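Local coordinates for sister chromatid cohesion protein (Chaetomium thermophilum, PDB 5T8V), which probably helps load cohesin onto chromatin, this chain being the C-terminal, HEAT-repeat part of the loader Scc2, at residues L430-M435 against E454-M459. Numbering follows the deposited sequence.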
ATOM      1  N   LEU A 430     -25.717   8.804   4.483  1.00 11.43           N
ATOM      2  CA  LEU A 430     -25.384   9.905   5.381  1.00 12.19           C
ATOM      3  C   LEU A 430     -24.082   9.632   6.123  1.00 13.77           C
ATOM      4  O   LEU A 430     -23.260  10.540   6.310  1.00 15.10           O
ATOM      5  CB  LEU A 430     -26.530  10.146   6.360  1.00 11.89           C
ATOM      6  CG  LEU A 430     -27.872  10.480   5.706  1.00 11.50           C
ATOM      7  CD1 LEU A 430     -28.936  10.659   6.765  1.00 13.27           C
ATOM      8  CD2 LEU A 430     -27.774  11.723   4.843  1.00 11.36           C
ATOM      9  N   LEU A 431     -23.870   8.386   6.547  1.00 23.18           N
ATOM     10  CA  LEU A 431     -22.608   8.041   7.189  1.00 25.29           C
ATOM     11  C   LEU A 431     -21.435   8.318   6.257  1.00 26.35           C
ATOM     12  O   LEU A 431     -20.422   8.896   6.670  1.00 30.32           O
ATOM     13  CB  LEU A 431     -22.632   6.574   7.619  1.00 26.76           C
ATOM     14  CG  LEU A 431     -21.747   6.191   8.805  1.00 31.41           C
ATOM     15  CD1 LEU A 431     -22.207   4.874   9.401  1.00 32.72           C
ATOM     16  CD2 LEU A 431     -20.298   6.090   8.391  1.00 33.84           C
ATOM     17  N   MET A 432     -21.566   7.934   4.987  1.00 16.22           N
ATOM     18  CA  MET A 432     -20.493   8.151   4.024  1.00 16.12           C
ATOM     19  C   MET A 432     -20.227   9.637   3.826  1.00 16.78           C
ATOM     20  O   MET A 432     -19.076  10.086   3.880  1.00 18.07           O
ATOM     21  CB  MET A 432     -20.847   7.474   2.698  1.00 15.16           C
ATOM     22  CG  MET A 432     -19.858   7.740   1.576  1.00 17.51           C
ATOM     23  SD  MET A 432     -20.222   9.252   0.663  1.00 19.29           S
ATOM     24  CE  MET A 432     -21.725   8.782  -0.193  1.00 18.23           C
ATOM     25  N   LEU A 433     -21.281  10.421   3.585  1.00 13.57           N
ATOM     26  CA  LEU A 433     -21.106  11.865   3.453  1.00 14.47           C
ATOM     27  C   LEU A 433     -20.380  12.436   4.663  1.00 15.60           C
ATOM     28  O   LEU A 433     -19.502  13.298   4.527  1.00 16.81           O
ATOM     29  CB  LEU A 433     -22.461  12.546   3.278  1.00 13.99           C
ATOM     30  CG  LEU A 433     -23.255  12.173   2.023  1.00 14.89           C
ATOM     31  CD1 LEU A 433     -24.631  12.825   2.053  1.00 14.62           C
ATOM     32  CD2 LEU A 433     -22.500  12.562   0.756  1.00 13.77           C
ATOM     33  N   MET A 434     -20.723  11.952   5.857  1.00 21.37           N
ATOM     34  CA  MET A 434     -20.097  12.471   7.066  1.00 23.89           C
ATOM     35  C   MET A 434     -18.620  12.104   7.129  1.00 25.68           C
ATOM     36  O   MET A 434     -17.788  12.930   7.526  1.00 27.61           O
ATOM     37  CB  MET A 434     -20.837  11.947   8.292  1.00 24.71           C
ATOM     38  CG  MET A 434     -20.354  12.546   9.599  1.00 27.60           C
ATOM     39  SD  MET A 434     -21.522  12.293  10.940  1.00 28.85           S
ATOM     40  CE  MET A 434     -22.871  13.352  10.414  1.00 28.53           C
ATOM     41  N   MET A 435     -18.268  10.874   6.746  1.00 24.48           N
ATOM     42  CA  MET A 435     -16.867  10.468   6.805  1.00 25.70           C
ATOM     43  C   MET A 435     -16.033  11.204   5.764  1.00 25.56           C
ATOM     44  O   MET A 435     -14.929  11.672   6.066  1.00 27.32           O
ATOM     45  CB  MET A 435     -16.747   8.955   6.623  1.00 25.09           C
ATOM     46  CG  MET A 435     -17.436   8.159   7.714  1.00 25.63           C
ATOM     47  SD  MET A 435     -16.896   8.623   9.371  1.00 29.03           S
ATOM     48  CE  MET A 435     -18.364   8.242  10.321  1.00 28.51           C
ATOM     49  N   GLU A 454     -11.146   4.221   7.724  1.00 35.18           N
ATOM     50  CA  GLU A 454     -11.395   2.809   7.990  1.00 36.80           C
ATOM     51  C   GLU A 454     -12.807   2.407   7.581  1.00 35.08           C
ATOM     52  O   GLU A 454     -13.020   1.299   7.077  1.00 35.82           O
ATOM     53  CB  GLU A 454     -11.149   2.516   9.469  1.00 41.17           C
ATOM     54  CG  GLU A 454     -11.465   1.091   9.890  1.00 43.96           C
ATOM     55  CD  GLU A 454     -10.801   0.713  11.203  1.00 47.88           C
ATOM     56  OE1 GLU A 454     -10.179   1.598  11.831  1.00 49.54           O
ATOM     57  OE2 GLU A 454     -10.902  -0.466  11.606  1.00 48.81           O
ATOM     58  N   LEU A 455     -13.786   3.290   7.789  1.00 28.40           N
ATOM     59  CA  LEU A 455     -15.160   2.968   7.412  1.00 25.58           C
ATOM     60  C   LEU A 455     -15.395   3.169   5.920  1.00 23.30           C
ATOM     61  O   LEU A 455     -16.059   2.348   5.278  1.00 22.15           O
ATOM     62  CB  LEU A 455     -16.144   3.816   8.219  1.00 24.61           C
ATOM     63  CG  LEU A 455     -16.335   3.467   9.699  1.00 25.75           C
ATOM     64  CD1 LEU A 455     -17.460   4.308  10.277  1.00 24.71           C
ATOM     65  CD2 LEU A 455     -16.624   1.984   9.918  1.00 27.08           C
ATOM     66  N   LEU A 456     -14.870   4.257   5.356  1.00 17.75           N
ATOM     67  CA  LEU A 456     -14.946   4.449   3.914  1.00 17.15           C
ATOM     68  C   LEU A 456     -14.385   3.246   3.173  1.00 17.40           C
ATOM     69  O   LEU A 456     -14.828   2.939   2.061  1.00 16.64           O
ATOM     70  CB  LEU A 456     -14.201   5.724   3.511  1.00 17.97           C
ATOM     71  CG  LEU A 456     -14.902   7.047   3.844  1.00 17.67           C
ATOM     72  CD1 LEU A 456     -13.958   8.223   3.650  1.00 18.99           C
ATOM     73  CD2 LEU A 456     -16.149   7.234   2.995  1.00 16.28           C
ATOM     74  N   GLY A 457     -13.426   2.547   3.775  1.00 21.29           N
ATOM     75  CA  GLY A 457     -12.924   1.317   3.197  1.00 21.54           C
ATOM     76  C   GLY A 457     -13.980   0.231   3.119  1.00 21.52           C
ATOM     77  O   GLY A 457     -14.234  -0.316   2.041  1.00 21.73           O
ATOM     78  N   THR A 458     -14.607  -0.091   4.253  1.00 21.91           N
ATOM     79  CA  THR A 458     -15.615  -1.148   4.259  1.00 21.32           C
ATOM     80  C   THR A 458     -16.779  -0.794   3.341  1.00 20.21           C
ATOM     81  O   THR A 458     -17.297  -1.657   2.622  1.00 22.34           O
ATOM     82  CB  THR A 458     -16.116  -1.407   5.684  1.00 21.71           C
ATOM     83  OG1 THR A 458     -16.762  -0.236   6.185  1.00 24.06           O
ATOM     84  CG2 THR A 458     -14.968  -1.765   6.610  1.00 22.50           C
ATOM     85  N   MET A 459     -17.204   0.471   3.350  1.00 18.78           N
ATOM     86  CA  MET A 459     -18.277   0.889   2.453  1.00 18.30           C
ATOM     87  C   MET A 459     -17.857   0.729   0.997  1.00 18.11           C
ATOM     88  O   MET A 459     -18.635   0.248   0.161  1.00 16.67           O
ATOM     89  CB  MET A 459     -18.677   2.338   2.749  1.00 18.15           C
ATOM     90  CG  MET A 459     -19.494   2.501   4.032  1.00 20.32           C
ATOM     91  SD  MET A 459     -20.088   4.184   4.344  1.00 20.99           S
ATOM     92  CE  MET A 459     -18.553   4.998   4.742  1.00 22.27           C
TER
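Leu455 and Leu431 meet methyl to methyl, CD1 to CD2 at 3.8 Å; neither segment contributes a ring, and the planar group here is the Leu455 carbonyl, on the backbone of helix 446-474 behind the methyls. Thr458 OG1 donates to Leu455 O at 2.8 Å, in the carbonyl plane on a lone pair, and Met459 N is a second donor to the same oxygen. The Leu431 and Leu455 side chains cross at about a right angle. Met435 reaches the same Leu455 methyl from its own side: a bend at chi2 (-54°) brings CE to within 4.0 Å of CD1. Farther back on Met435, CB rests against the fork of Leu456, 3.8 Å from CG with both methyls near. Leu456 CD2 also touches Met432 CG at 4.0 Å. These contacts join helices 423-440 and 446-474, neighbours in the chain within a HEAT-repeat solenoid, which run roughly antiparallel at 139° with their local axes 9.9 Å apart. With an alanine in place of Leu456, a gap would probably open between helix 446-474 and the Met432 and Met435 side chains, which would lose the branched group they pack on. Met459 SD lies 3.8 Å from Met432 CB; the bend at chi3 (-70°) folds the methyl back toward Leu456, with Met459 CE 3.8 Å from Met432 CA. The thioether end of Met432 leads off from helix 446-474, and its side chain also touches Phe606 and Ala609; Phe606 borders Met459 too. Helix 402-414 closes another flank, Leu405 touching both Leu431 and Leu455.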